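Transcription regulator (Lactobacillus plantarum WCFS1, PDB 3CLK) probably regulates transcription by binding DNA; the dimeric fragment has a periplasmic-binding-protein-like fold, consistent with sensing a small-molecule effector. Local coordinates at residues Phe180-Asp185 with Ser205-Glu210. Residues are numbered along the deposited sequence; the frame is centred on the assembly and turned at random.
Sequences FGKNTD and SSFGIE
Lys182 and Phe207 bring two helix ends together, their CA atoms 5.3 Å apart. Helix 170-180 gives way at Gly181, which has positive phi and is the first residue of a type I turn ending at Thr184, closed by a hydrogen bond from Thr184 N to Gly181 O. Helix 194-206 ends in a Schellman motif, with Gly208 at positive phi and its N hydrogen-bonded to Ser205 O. The ring of Phe207 lies against the start of the turn: Lys182 CB sits over one face in a CH-pi contact, 3.9 Å from the ring centroid and 20° off its normal, and CE2 reaches Gly181 C obliquely at 3.9 Å. With CG anti to the backbone N (chi1 -176°), the extended Lys182 chain runs past Phe207 CB to the Phe207 carbonyl, where CE lies 3.0 Å from Phe207 O and NZ 3.2 Å from it. Ile209 CD1 meets Lys182 O at 3.6 Å and lies loosely against Thr184 CG2, 4.4 Å away; both residues also touch Met177 of helix 170-180, while Thr184 OG1 hydrogen-bonds to Leu186 N. In this Rossmann-like half, the contact thus joins the C-terminal ends of the helices before and after strand 188-191 mainly through aliphatic and aromatic carbon, and the ammonium group probably gains electrostatically from a carbonyl at a helix C-terminus.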
ATOM      1  N   PHE B 180       0.218 -26.813  -3.194  1.00 18.92           N
ATOM      2  CA  PHE B 180      -0.386 -27.403  -4.386  1.00 18.39           C
ATOM      3  C   PHE B 180       0.653 -28.248  -5.107  1.00 19.42           C
ATOM      4  O   PHE B 180       0.360 -29.351  -5.570  1.00 20.39           O
ATOM      5  CB  PHE B 180      -0.918 -26.323  -5.319  1.00 17.43           C
ATOM      6  CG  PHE B 180      -2.106 -25.582  -4.779  1.00 18.57           C
ATOM      7  CD1 PHE B 180      -3.173 -26.270  -4.210  1.00 19.52           C
ATOM      8  CD2 PHE B 180      -2.187 -24.199  -4.888  1.00 16.02           C
ATOM      9  CE1 PHE B 180      -4.306 -25.583  -3.761  1.00 18.14           C
ATOM     10  CE2 PHE B 180      -3.302 -23.512  -4.447  1.00 14.47           C
ATOM     11  CZ  PHE B 180      -4.367 -24.207  -3.881  1.00 16.23           C
ATOM     12  N   GLY B 181       1.870 -27.729  -5.203  1.00 19.00           N
ATOM     13  CA  GLY B 181       2.930 -28.477  -5.848  1.00 20.15           C
ATOM     14  C   GLY B 181       3.213 -28.088  -7.284  1.00 21.63           C
ATOM     15  O   GLY B 181       2.349 -27.590  -8.003  1.00 19.35           O
ATOM     16  N   LYS B 182       4.454 -28.318  -7.692  1.00 23.41           N
ATOM     17  CA  LYS B 182       4.910 -28.023  -9.040  1.00 24.93           C
ATOM     18  C   LYS B 182       4.123 -28.866 -10.049  1.00 25.98           C
ATOM     19  O   LYS B 182       3.901 -28.452 -11.186  1.00 25.58           O
ATOM     20  CB  LYS B 182       6.398 -28.348  -9.137  1.00 26.72           C
ATOM     21  CG  LYS B 182       7.056 -28.008 -10.459  1.00 32.48           C
ATOM     22  CD  LYS B 182       8.502 -28.490 -10.455  1.00 36.60           C
ATOM     23  CE  LYS B 182       9.266 -28.026 -11.689  1.00 39.43           C
ATOM     24  NZ  LYS B 182       8.608 -28.454 -12.956  1.00 41.47           N
ATOM     25  N   ASN B 183       3.700 -30.050  -9.621  1.00 25.05           N
ATOM     26  CA  ASN B 183       2.949 -30.956 -10.484  1.00 26.76           C
ATOM     27  C   ASN B 183       1.458 -30.958 -10.181  1.00 25.31           C
ATOM     28  O   ASN B 183       0.757 -31.929 -10.484  1.00 26.06           O
ATOM     29  CB  ASN B 183       3.520 -32.371 -10.353  1.00 28.34           C
ATOM     30  CG  ASN B 183       4.959 -32.456 -10.825  1.00 32.01           C
ATOM     31  OD1 ASN B 183       5.718 -33.321 -10.394  1.00 37.96           O
ATOM     32  ND2 ASN B 183       5.340 -31.555 -11.725  1.00 34.70           N
ATOM     33  N   THR B 184       0.968 -29.862  -9.603  1.00 22.54           N
ATOM     34  CA  THR B 184      -0.445 -29.750  -9.271  1.00 22.05           C
ATOM     35  C   THR B 184      -1.325 -30.073 -10.467  1.00 23.24           C
ATOM     36  O   THR B 184      -0.942 -29.841 -11.612  1.00 23.33           O
ATOM     37  CB  THR B 184      -0.814 -28.331  -8.794  1.00 20.84           C
ATOM     38  OG1 THR B 184      -2.199 -28.300  -8.442  1.00 19.12           O
ATOM     39  CG2 THR B 184      -0.564 -27.300  -9.887  1.00 17.84           C
ATOM     40  N   ASP B 185      -2.511 -30.601 -10.191  1.00 24.12           N
ATOM     41  CA  ASP B 185      -3.459 -30.938 -11.246  1.00 24.42           C
ATOM     42  C   ASP B 185      -4.431 -29.778 -11.422  1.00 22.30           C
ATOM     43  O   ASP B 185      -5.318 -29.826 -12.272  1.00 20.78           O
ATOM     44  CB  ASP B 185      -4.223 -32.218 -10.889  1.00 31.14           C
ATOM     45  CG  ASP B 185      -5.023 -32.079  -9.606  1.00 36.49           C
ATOM     46  OD1 ASP B 185      -4.429 -31.695  -8.572  1.00 40.94           O
ATOM     47  OD2 ASP B 185      -6.243 -32.354  -9.626  1.00 40.90           O
ATOM     48  N   SER B 205       5.774 -19.397 -10.984  1.00 21.95           N
ATOM     49  CA  SER B 205       6.857 -19.078 -11.898  1.00 23.38           C
ATOM     50  C   SER B 205       8.129 -19.842 -11.531  1.00 23.48           C
ATOM     51  O   SER B 205       8.817 -20.381 -12.403  1.00 23.67           O
ATOM     52  CB  SER B 205       7.113 -17.574 -11.890  1.00 26.21           C
ATOM     53  OG  SER B 205       8.141 -17.241 -12.802  1.00 31.47           O
ATOM     54  N   SER B 206       8.436 -19.902 -10.238  1.00 22.77           N
ATOM     55  CA  SER B 206       9.612 -20.618  -9.771  1.00 22.99           C
ATOM     56  C   SER B 206       9.515 -22.117 -10.066  1.00 23.27           C
ATOM     57  O   SER B 206      10.538 -22.787 -10.253  1.00 22.22           O
ATOM     58  CB  SER B 206       9.810 -20.394  -8.271  1.00 24.90           C
ATOM     59  OG  SER B 206      10.134 -19.035  -8.008  1.00 28.74           O
ATOM     60  N   PHE B 207       8.292 -22.642 -10.096  1.00 20.70           N
ATOM     61  CA  PHE B 207       8.079 -24.058 -10.395  1.00 20.47           C
ATOM     62  C   PHE B 207       8.076 -24.286 -11.916  1.00 20.88           C
ATOM     63  O   PHE B 207       7.930 -25.416 -12.383  1.00 24.78           O
ATOM     64  CB  PHE B 207       6.737 -24.547  -9.818  1.00 18.38           C
ATOM     65  CG  PHE B 207       6.754 -24.830  -8.329  1.00 16.79           C
ATOM     66  CD1 PHE B 207       7.929 -25.173  -7.676  1.00 15.91           C
ATOM     67  CD2 PHE B 207       5.563 -24.825  -7.599  1.00 18.29           C
ATOM     68  CE1 PHE B 207       7.925 -25.512  -6.318  1.00 19.68           C
ATOM     69  CE2 PHE B 207       5.547 -25.163  -6.240  1.00 17.79           C
ATOM     70  CZ  PHE B 207       6.733 -25.507  -5.602  1.00 19.17           C
ATOM     71  N   GLY B 208       8.233 -23.215 -12.685  1.00 21.34           N
ATOM     72  CA  GLY B 208       8.228 -23.345 -14.131  1.00 21.18           C
ATOM     73  C   GLY B 208       6.819 -23.434 -14.705  1.00 22.42           C
ATOM     74  O   GLY B 208       6.631 -23.876 -15.841  1.00 22.30           O
ATOM     75  N   ILE B 209       5.828 -23.033 -13.911  1.00 21.13           N
ATOM     76  CA  ILE B 209       4.426 -23.039 -14.331  1.00 20.60           C
ATOM     77  C   ILE B 209       4.101 -21.669 -14.941  1.00 21.15           C
ATOM     78  O   ILE B 209       4.197 -20.642 -14.273  1.00 20.86           O
ATOM     79  CB  ILE B 209       3.481 -23.296 -13.124  1.00 19.96           C
ATOM     80  CG1 ILE B 209       3.762 -24.680 -12.531  1.00 20.11           C
ATOM     81  CG2 ILE B 209       2.016 -23.199 -13.561  1.00 18.71           C
ATOM     82  CD1 ILE B 209       2.960 -24.988 -11.279  1.00 19.14           C
ATOM     83  N   GLU B 210       3.710 -21.660 -16.207  1.00 21.89           N
ATOM     84  CA  GLU B 210       3.389 -20.413 -16.894  1.00 23.34           C
ATOM     85  C   GLU B 210       1.950 -19.934 -16.700  1.00 19.37           C
ATOM     86  O   GLU B 210       1.008 -20.698 -16.818  1.00 21.83           O
ATOM     87  CB  GLU B 210       3.668 -20.572 -18.387  1.00 26.19           C
ATOM     88  CG  GLU B 210       5.097 -20.956 -18.690  1.00 33.19           C
ATOM     89  CD  GLU B 210       5.284 -21.339 -20.137  1.00 34.73           C
ATOM     90  OE1 GLU B 210       5.085 -20.468 -21.005  1.00 35.82           O
ATOM     91  OE2 GLU B 210       5.622 -22.514 -20.399  1.00 39.44           O
TER